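Local structure of NusG domain II-containing protein (4ESN) at residues A20-D25 with N46-Q51; I40-G45 with N85-S90; A55-A60 with E78-L83. The protein is of unknown function but binds a zinc ion through a NusG domain II-type beta domain, here the part of a longer protein that was crystallised. One frame throughout, in Å; residues are numbered along the deposited sequence. Where two conformers were deposited one is given.

All three contacts join the two antiparallel sheets of one small beta domain. The 46-51 strand of contact 1 lies between 38-42 of contact 2 and 54-60 of contact 3 in one sheet. In the other, 87-92 of contact 2 lies between 19-24 of contact 1 and 79-82 of contact 3. The centres of contacts 1 and 2 are about 5 Å apart, those of 1 and 3 about 7 Å, and those of 2 and 3 about 8 Å. Contact 3 supplies C82 to the zinc. By nearest atoms, the N85 side chain of contact 2 is about 5 Å from the metal, and the L48 side chain of contact 1 about 11 Å.

Contact 1 of 3, residues A20-D25 with N46-Q51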
loop_
_atom_site.group_PDB
_atom_site.type_symbol
_atom_site.label_atom_id
_atom_site.label_comp_id
_atom_site.label_asym_id
_atom_site.label_seq_id
_atom_site.Cartn_x
_atom_site.Cartn_y
_atom_site.Cartn_z
ATOM N N ALA A 20 -7.635 10.495 0.594
ATOM C CA ALA A 20 -7.387 9.089 0.384
ATOM C C ALA A 20 -7.526 8.806 -1.108
ATOM O O ALA A 20 -8.608 8.983 -1.654
ATOM C CB ALA A 20 -8.382 8.265 1.188
ATOM N N VAL A 21 -6.413 8.479 -1.779
ATOM C CA VAL A 21 -6.374 8.123 -3.190
ATOM C C VAL A 21 -6.684 6.635 -3.256
ATOM O O VAL A 21 -6.109 5.859 -2.490
ATOM C CB VAL A 21 -5.018 8.483 -3.875
ATOM C CG1 VAL A 21 -4.990 8.015 -5.330
ATOM C CG2 VAL A 21 -4.752 9.981 -3.800
ATOM N N VAL A 22 -7.645 6.257 -4.107
ATOM C CA VAL A 22 -8.045 4.879 -4.296
ATOM C C VAL A 22 -7.679 4.486 -5.739
ATOM O O VAL A 22 -8.058 5.184 -6.696
ATOM C CB VAL A 22 -9.547 4.627 -3.968
ATOM C CG1 VAL A 22 -9.988 3.235 -4.419
ATOM C CG2 VAL A 22 -9.830 4.792 -2.470
ATOM N N THR A 23 -6.908 3.396 -5.881
ATOM C CA THR A 23 -6.589 2.830 -7.190
ATOM C C THR A 23 -7.106 1.399 -7.189
ATOM O O THR A 23 -7.022 0.715 -6.167
ATOM C CB THR A 23 -5.088 2.917 -7.603
ATOM O OG1 THR A 23 -4.353 1.913 -6.932
ATOM C CG2 THR A 23 -4.454 4.273 -7.338
ATOM N N VAL A 24 -7.726 0.996 -8.297
ATOM C CA VAL A 24 -8.204 -0.368 -8.526
ATOM C C VAL A 24 -7.563 -0.805 -9.826
ATOM O O VAL A 24 -7.710 -0.115 -10.840
ATOM C CB VAL A 24 -9.747 -0.518 -8.547
ATOM C CG1 VAL A 24 -10.158 -1.987 -8.582
ATOM C CG2 VAL A 24 -10.386 0.196 -7.370
ATOM N N ASP A 25 -6.790 -1.903 -9.778
ATOM C CA ASP A 25 -6.046 -2.464 -10.914
ATOM C C ASP A 25 -5.126 -1.382 -11.548
ATOM O O ASP A 25 -5.002 -1.305 -12.770
ATOM C CB ASP A 25 -7.006 -3.087 -11.969
ATOM C CG ASP A 25 -8.118 -3.978 -11.406
ATOM O OD1 ASP A 25 -7.799 -5.061 -10.861
ATOM O OD2 ASP A 25 -9.310 -3.618 -11.564
ATOM N N ASN A 46 -14.757 -4.267 -1.817
ATOM C CA ASN A 46 -14.139 -3.519 -0.733
ATOM C C ASN A 46 -14.957 -2.305 -0.361
ATOM O O ASN A 46 -15.562 -1.652 -1.234
ATOM C CB ASN A 46 -12.714 -3.051 -1.117
ATOM C CG ASN A 46 -11.732 -4.163 -1.385
ATOM O OD1 ASN A 46 -11.689 -4.717 -2.473
ATOM N ND2 ASN A 46 -10.969 -4.559 -0.379
ATOM N N ARG A 47 -14.952 -1.982 0.932
ATOM C CA ARG A 47 -15.638 -0.788 1.388
ATOM C C ARG A 47 -14.724 -0.044 2.328
ATOM O O ARG A 47 -14.282 -0.591 3.348
ATOM C CB ARG A 47 -16.996 -1.113 2.007
ATOM C CG ARG A 47 -17.766 0.137 2.453
ATOM C CD ARG A 47 -19.220 -0.155 2.785
ATOM N NE ARG A 47 -19.359 -1.052 3.931
ATOM C CZ ARG A 47 -19.722 -2.327 3.853
ATOM N NH1 ARG A 47 -20.002 -2.875 2.669
ATOM N NH2 ARG A 47 -19.832 -3.058 4.955
ATOM N N LEU A 48 -14.420 1.208 1.957
ATOM C CA LEU A 48 -13.557 2.106 2.726
ATOM C C LEU A 48 -14.384 3.048 3.542
ATOM O O LEU A 48 -15.350 3.608 3.042
ATOM C CB LEU A 48 -12.661 2.900 1.763
ATOM C CG LEU A 48 -11.615 3.822 2.402
ATOM C CD1 LEU A 48 -10.462 3.004 2.989
ATOM C CD2 LEU A 48 -11.109 4.830 1.385
ATOM N N ARG A 49 -14.002 3.251 4.803
ATOM C CA ARG A 49 -14.702 4.209 5.650
ATOM C C ARG A 49 -13.753 5.380 5.996
ATOM O O ARG A 49 -12.624 5.168 6.469
ATOM C CB ARG A 49 -15.230 3.516 6.916
ATOM C CG ARG A 49 -15.932 4.441 7.970
ATOM C CD ARG A 49 -17.100 5.279 7.441
ATOM N NE ARG A 49 -17.512 6.308 8.410
ATOM C CZ ARG A 49 -18.456 7.225 8.210
ATOM N NH1 ARG A 49 -19.145 7.245 7.079
ATOM N NH2 ARG A 49 -18.738 8.108 9.155
ATOM N N ILE A 50 -14.192 6.606 5.704
ATOM C CA ILE A 50 -13.467 7.789 6.110
ATOM C C ILE A 50 -14.245 8.327 7.300
ATOM O O ILE A 50 -15.429 8.636 7.184
ATOM C CB ILE A 50 -13.211 8.825 4.993
ATOM C CG1 ILE A 50 -12.276 8.217 3.918
ATOM C CG2 ILE A 50 -12.596 10.120 5.607
ATOM C CD1 ILE A 50 -12.268 8.924 2.663
ATOM N N GLN A 51 -13.599 8.371 8.457
ATOM C CA GLN A 51 -14.229 8.787 9.698
ATOM C C GLN A 51 -13.203 9.403 10.598
ATOM O O GLN A 51 -12.124 8.827 10.778
ATOM C CB GLN A 51 -14.859 7.555 10.362
ATOM C CG GLN A 51 -15.660 7.821 11.628
ATOM C CD GLN A 51 -16.626 6.691 11.853
ATOM O OE1 GLN A 51 -17.753 6.725 11.369
ATOM N NE2 GLN A 51 -16.193 5.630 12.529
#
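V22 and L48 meet branch to branch between the two sheets. Methyl CG2 of V22 lies 4.1 Å from CD2 of L48, and the two side chains run past each other in opposite directions. The first torsion of L48 holds CG opposite the backbone N (chi1 -176°), and chi2 of 74° then turns the fork so that CD2 is the methyl that reaches strand 20-24. The same methyl is 4.4 Å from CB of A20. CD1 of I50 also reaches A20, 4.2 Å from its CB. The strands are antiparallel in direction, at 174°, with their axes 10.5 Å apart. They share no hydrogen bond, since each belongs to a different sheet. Y32 and I42 also pack on V22, and V89 on L48. At the start of strand 46-51, both polar atoms of the N46 side chain have hydrogen-bond partners elsewhere.

The four touching residues are apolar and buried. With no hydrogen bond across it, the contact rests on hydrophobic contact and shape alone.

Contact 2 of 3, residues I40-G45 with N85-S90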
loop_
_atom_site.group_PDB
_atom_site.type_symbol
_atom_site.label_atom_id
_atom_site.label_comp_id
_atom_site.label_asym_id
_atom_site.label_seq_id
_atom_site.Cartn_x
_atom_site.Cartn_y
_atom_site.Cartn_z
ATOM N N ILE A 40 -16.903 4.661 0.910
ATOM C CA ILE A 40 -16.584 4.423 -0.491
ATOM C C ILE A 40 -16.696 2.927 -0.750
ATOM O O ILE A 40 -15.915 2.118 -0.228
ATOM C CB ILE A 40 -15.205 5.016 -0.955
ATOM C CG1 ILE A 40 -15.022 6.520 -0.545
ATOM C CG2 ILE A 40 -15.012 4.875 -2.463
ATOM C CD1 ILE A 40 -14.514 6.819 0.775
ATOM N N GLU A 41 -17.669 2.567 -1.575
ATOM C CA GLU A 41 -17.884 1.174 -1.960
ATOM C C GLU A 41 -17.101 0.991 -3.238
ATOM O O GLU A 41 -17.450 1.585 -4.263
ATOM C CB GLU A 41 -19.386 0.862 -2.096
ATOM C CG GLU A 41 -20.098 1.126 -0.775
ATOM C CD GLU A 41 -21.584 0.827 -0.648
ATOM O OE1 GLU A 41 -22.120 0.041 -1.465
ATOM O OE2 GLU A 41 -22.206 1.357 0.304
ATOM N N ILE A 42 -15.980 0.256 -3.133
ATOM C CA ILE A 42 -15.017 0.075 -4.207
ATOM C C ILE A 42 -15.375 -1.193 -4.934
ATOM O O ILE A 42 -14.966 -2.272 -4.534
ATOM C CB ILE A 42 -13.559 0.105 -3.638
ATOM C CG1 ILE A 42 -13.305 1.360 -2.793
ATOM C CG2 ILE A 42 -12.532 0.032 -4.738
ATOM C CD1 ILE A 42 -12.116 1.266 -1.749
ATOM N N GLN A 43 -16.212 -1.065 -5.964
ATOM C CA GLN A 43 -16.737 -2.179 -6.781
ATOM C C GLN A 43 -17.595 -3.060 -5.882
ATOM O O GLN A 43 -18.336 -2.509 -5.066
ATOM C CB GLN A 43 -15.621 -2.975 -7.507
ATOM C CG GLN A 43 -14.663 -2.082 -8.303
ATOM C CD GLN A 43 -14.442 -2.566 -9.704
ATOM O OE1 GLN A 43 -13.422 -3.205 -10.010
ATOM N NE2 GLN A 43 -15.392 -2.257 -10.583
ATOM N N ASP A 44 -17.475 -4.400 -5.984
ATOM C CA ASP A 44 -18.267 -5.322 -5.161
ATOM C C ASP A 44 -17.454 -5.950 -3.999
ATOM O O ASP A 44 -18.043 -6.664 -3.164
ATOM C CB ASP A 44 -18.914 -6.453 -6.036
ATOM C CG ASP A 44 -18.060 -7.119 -7.124
ATOM O OD1 ASP A 44 -17.923 -6.528 -8.214
ATOM O OD2 ASP A 44 -17.687 -8.307 -6.953
ATOM N N GLY A 45 -16.132 -5.693 -3.962
ATOM C CA GLY A 45 -15.231 -6.347 -3.025
ATOM C C GLY A 45 -14.643 -5.603 -1.851
ATOM O O GLY A 45 -14.023 -6.243 -0.995
ATOM N N ASN A 85 -7.942 -8.111 -4.317
ATOM C CA ASN A 85 -8.813 -7.316 -5.185
ATOM C C ASN A 85 -8.076 -6.169 -5.916
ATOM O O ASN A 85 -8.718 -5.388 -6.615
ATOM C CB ASN A 85 -10.025 -6.772 -4.408
ATOM C CG ASN A 85 -10.951 -7.858 -3.880
ATOM O OD1 ASN A 85 -10.976 -8.988 -4.359
ATOM N ND2 ASN A 85 -11.698 -7.559 -2.841
ATOM N N GLN A 86 -6.737 -6.115 -5.810
ATOM C CA GLN A 86 -5.886 -5.098 -6.443
ATOM C C GLN A 86 -6.327 -3.654 -6.080
ATOM O O GLN A 86 -6.303 -2.743 -6.917
ATOM C CB GLN A 86 -5.835 -5.295 -7.968
ATOM C CG GLN A 86 -5.188 -6.604 -8.383
ATOM C CD GLN A 86 -5.748 -7.068 -9.691
ATOM O OE1 GLN A 86 -5.260 -6.700 -10.766
ATOM N NE2 GLN A 86 -6.831 -7.837 -9.626
ATOM N N VAL A 87 -6.721 -3.462 -4.822
ATOM C CA VAL A 87 -7.138 -2.170 -4.323
ATOM C C VAL A 87 -5.999 -1.575 -3.512
ATOM O O VAL A 87 -5.485 -2.220 -2.604
ATOM C CB VAL A 87 -8.456 -2.225 -3.495
ATOM C CG1 VAL A 87 -8.744 -0.856 -2.827
ATOM C CG2 VAL A 87 -9.638 -2.672 -4.352
ATOM N N VAL A 88 -5.642 -0.325 -3.821
ATOM C CA VAL A 88 -4.647 0.440 -3.083
ATOM C C VAL A 88 -5.311 1.711 -2.564
ATOM O O VAL A 88 -5.919 2.460 -3.336
ATOM C CB VAL A 88 -3.374 0.769 -3.904
ATOM C CG1 VAL A 88 -2.404 1.634 -3.088
ATOM C CG2 VAL A 88 -2.676 -0.506 -4.374
ATOM N N VAL A 89 -5.175 1.950 -1.250
ATOM C CA VAL A 89 -5.662 3.168 -0.624
ATOM C C VAL A 89 -4.431 3.867 -0.092
ATOM O O VAL A 89 -3.656 3.268 0.647
ATOM C CB VAL A 89 -6.759 2.935 0.463
ATOM C CG1 VAL A 89 -7.301 4.287 0.977
ATOM C CG2 VAL A 89 -7.895 2.062 -0.095
ATOM N N SER A 90 -4.243 5.128 -0.470
ATOM C CA SER A 90 -3.061 5.861 -0.051
ATOM C C SER A 90 -3.419 7.272 0.346
ATOM O O SER A 90 -4.266 7.878 -0.303
ATOM C CB SER A 90 -2.057 5.878 -1.202
ATOM O OG SER A 90 -0.867 6.541 -0.829
#
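The interior of a two-sheet beta sandwich is closed here by I42 and V87, near the end that carries the zinc site. I42 comes from strand 38-42 and V87 from strand 87-92. The two branched side chains meet at a slant and touch at two pairs of methyls. CG2 of I42 is 4.0 Å from CG2 of V87, and CD1 of I42 is 4.1 Å from CG1 of V87. I42 can use both ends because chi1 of -53° swings CG1, with CD1 beyond it, away from the carbonyl carbon and leaves CG2 on the side away from the amide N. V22, V24 and L48 also pack on I42, and M57 packs on V87.

Past the strand end the contact becomes polar. The amide nitrogen ND2 of N85 sits 3.2 Å from the carbonyl O of G45. The same ND2 gives hydrogen bonds to OD1 of N46 and OD1 of D61. These two bonds hold the amide between N46, at the start of strand 46-51, and D61, next to the zinc ligand C62. By nearest atoms, the N85 side chain is about 4 Å from those of the zinc ligands C62 and C82.

Q86 has a positive phi of 54°. With V87 it faces C82 in a G1 beta bulge at the start of strand 87-92. The contact as a whole is the facing of two antiparallel sheets in a sandwich, with N85 beside the zinc site.

Contact 3 of 3, residues A55-A60 with E78-L83; sequences AKMEWA and ESIICL. With ZN (zinc ion), chain C.
I80 fills the space between strands 55-60 and 79-82, meeting A55, K56 and M57. The strands run roughly parallel, at 26°, with axes 8.2 Å apart. They lie in different sheets and share no hydrogen bond.

The second segment starts at E78. Its OE1 accepts the backbone NH groups of S74 and R75 and so ties the residue just before strand 79-82 to the turn at S74 and R75. S79 points to the dimer interface, where its OG is hydrogen-bonded to OG of S79 of the second subunit.

I80 turns the other way, into the interior. Its CG2 touches the selenomethionine M57 at two points, 4.1 Å from CB and 4.0 Å from CE. M57 is folded at chi2 (71°) and chi3 (76°), which brings CE back over that methyl. The two side chains lie across one another. The long branch of I80 goes further, and its CD1 is 3.4 Å from O of A55 and 3.9 Å from CA of K56. It thus rests on backbone as well as on side chains.

I81 faces away from strand 55-60 and packs on S90 of the second subunit. C82 faces inward again. Its SG binds zinc at 2.4 Å. C62 and C67 also bind the metal, and a water at 2.2 Å is the fourth ligand. The angle between SG of C82 and this water at the zinc is near tetrahedral. CB of A60 lies 4.0 Å from the metal, and C67 packs on M57 and A60. L83 ends the segment and packs on Q92 of the second subunit.

Three cysteines and a water make a four-ligand zinc site at the end of the two sheets where strands 54-60 and 79-82 finish, with C82 supplied by the last residue of the latter.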
loop_
_atom_site.group_PDB
_atom_site.type_symbol
_atom_site.label_atom_id
_atom_site.label_comp_id
_atom_site.label_asym_id
_atom_site.label_seq_id
_atom_site.Cartn_x
_atom_site.Cartn_y
_atom_site.Cartn_z
ATOM N N ALA A 55 -8.813 6.994 7.234
ATOM C CA ALA A 55 -9.327 6.026 6.287
ATOM C C ALA A 55 -9.060 4.616 6.812
ATOM O O ALA A 55 -7.962 4.325 7.289
ATOM C CB ALA A 55 -8.696 6.222 4.905
ATOM N N LYS A 56 -10.068 3.753 6.745
ATOM C CA LYS A 56 -9.983 2.367 7.219
ATOM C C LYS A 56 -10.780 1.461 6.290
ATOM O O LYS A 56 -11.863 1.850 5.859
ATOM C CB LYS A 56 -10.554 2.294 8.663
ATOM C CG LYS A 56 -10.530 0.924 9.345
ATOM C CD LYS A 56 -9.267 0.693 10.158
ATOM C CE LYS A 56 -9.345 -0.578 10.970
ATOM N NZ LYS A 56 -8.127 -0.786 11.800
HETATM N N MSE A 57 -10.280 0.269 6.006
HETATM C CA MSE A 57 -11.027 -0.708 5.204
HETATM C C MSE A 57 -12.040 -1.327 6.153
HETATM O O MSE A 57 -11.646 -2.034 7.082
HETATM C CB MSE A 57 -10.122 -1.776 4.566
HETATM C CG MSE A 57 -10.861 -2.545 3.454
HETATM SE SE MSE A 57 -11.146 -1.412 1.870
HETATM C CE MSE A 57 -9.278 -1.459 1.159
ATOM N N GLU A 58 -13.318 -0.971 5.995
ATOM C CA GLU A 58 -14.385 -1.459 6.869
ATOM C C GLU A 58 -14.807 -2.916 6.544
ATOM O O GLU A 58 -15.206 -3.665 7.443
ATOM C CB GLU A 58 -15.593 -0.524 6.721
ATOM C CG GLU A 58 -16.767 -0.896 7.607
ATOM C CD GLU A 58 -17.978 -0.022 7.371
ATOM O OE1 GLU A 58 -17.952 1.147 7.808
ATOM O OE2 GLU A 58 -18.909 -0.478 6.669
ATOM N N TRP A 59 -14.823 -3.271 5.255
ATOM C CA TRP A 59 -15.292 -4.572 4.783
ATOM C C TRP A 59 -14.600 -4.912 3.490
ATOM O O TRP A 59 -14.246 -4.018 2.724
ATOM C CB TRP A 59 -16.834 -4.536 4.574
ATOM C CG TRP A 59 -17.421 -5.786 3.974
ATOM C CD1 TRP A 59 -17.785 -6.923 4.642
ATOM C CD2 TRP A 59 -17.579 -6.073 2.579
ATOM N NE1 TRP A 59 -18.217 -7.872 3.754
ATOM C CE2 TRP A 59 -18.052 -7.398 2.475
ATOM C CE3 TRP A 59 -17.323 -5.347 1.393
ATOM C CZ2 TRP A 59 -18.357 -7.994 1.236
ATOM C CZ3 TRP A 59 -17.613 -5.940 0.169
ATOM C CH2 TRP A 59 -18.135 -7.241 0.099
ATOM N N ALA A 60 -14.428 -6.214 3.239
ATOM C CA ALA A 60 -13.880 -6.766 2.009
ATOM C C ALA A 60 -14.343 -8.196 1.855
ATOM O O ALA A 60 -14.535 -8.887 2.867
ATOM C CB ALA A 60 -12.366 -6.684 2.007
ATOM N N GLU A 78 1.098 7.019 3.877
ATOM C CA GLU A 78 0.546 5.807 4.497
ATOM C C GLU A 78 -0.372 5.073 3.534
ATOM O O GLU A 78 -0.980 5.706 2.670
ATOM C CB GLU A 78 -0.213 6.123 5.789
ATOM C CG GLU A 78 0.644 6.522 6.986
ATOM C CD GLU A 78 -0.128 6.440 8.292
ATOM O OE1 GLU A 78 -1.069 7.244 8.497
ATOM O OE2 GLU A 78 0.167 5.519 9.087
ATOM N N SER A 79 -0.486 3.742 3.673
ATOM C CA SER A 79 -1.349 2.987 2.771
ATOM C C SER A 79 -2.054 1.790 3.423
ATOM O O SER A 79 -1.677 1.320 4.500
ATOM C CB SER A 79 -0.557 2.509 1.544
ATOM O OG SER A 79 0.535 1.683 1.910
ATOM N N ILE A 80 -3.137 1.347 2.754
ATOM C CA ILE A 80 -3.946 0.161 3.017
ATOM C C ILE A 80 -4.088 -0.518 1.655
ATOM O O ILE A 80 -4.459 0.143 0.676
ATOM C CB ILE A 80 -5.330 0.459 3.673
ATOM C CG1 ILE A 80 -5.165 1.061 5.081
ATOM C CG2 ILE A 80 -6.228 -0.838 3.704
ATOM C CD1 ILE A 80 -6.480 1.692 5.628
ATOM N N ILE A 81 -3.753 -1.795 1.566
ATOM C CA ILE A 81 -3.868 -2.474 0.284
ATOM C C ILE A 81 -4.675 -3.740 0.477
ATOM O O ILE A 81 -4.619 -4.346 1.548
ATOM C CB ILE A 81 -2.491 -2.767 -0.418
ATOM C CG1 ILE A 81 -1.695 -3.862 0.288
ATOM C CG2 ILE A 81 -1.610 -1.501 -0.632
ATOM C CD1 ILE A 81 -1.319 -4.893 -0.575
ATOM N N CYS A 82 -5.445 -4.107 -0.551
ATOM C CA CYS A 82 -6.123 -5.381 -0.639
ATOM C C CYS A 82 -5.565 -6.033 -1.848
ATOM O O CYS A 82 -5.988 -5.727 -2.960
ATOM C CB CYS A 82 -7.646 -5.289 -0.685
ATOM S SG CYS A 82 -8.444 -6.901 -0.974
ATOM N N LEU A 83 -4.532 -6.849 -1.635
ATOM C CA LEU A 83 -3.829 -7.549 -2.692
ATOM C C LEU A 83 -4.779 -8.443 -3.529
ATOM O O LEU A 83 -4.750 -8.305 -4.751
ATOM C CB LEU A 83 -2.660 -8.367 -2.109
ATOM C CG LEU A 83 -1.436 -8.489 -2.980
ATOM C CD1 LEU A 83 -0.822 -7.109 -3.267
ATOM C CD2 LEU A 83 -0.397 -9.373 -2.318
HETATM ZN ZN ZN C . -8.523 -7.566 1.288
HETATM O O HOH W 1 -6.461 -8.226 1.868
#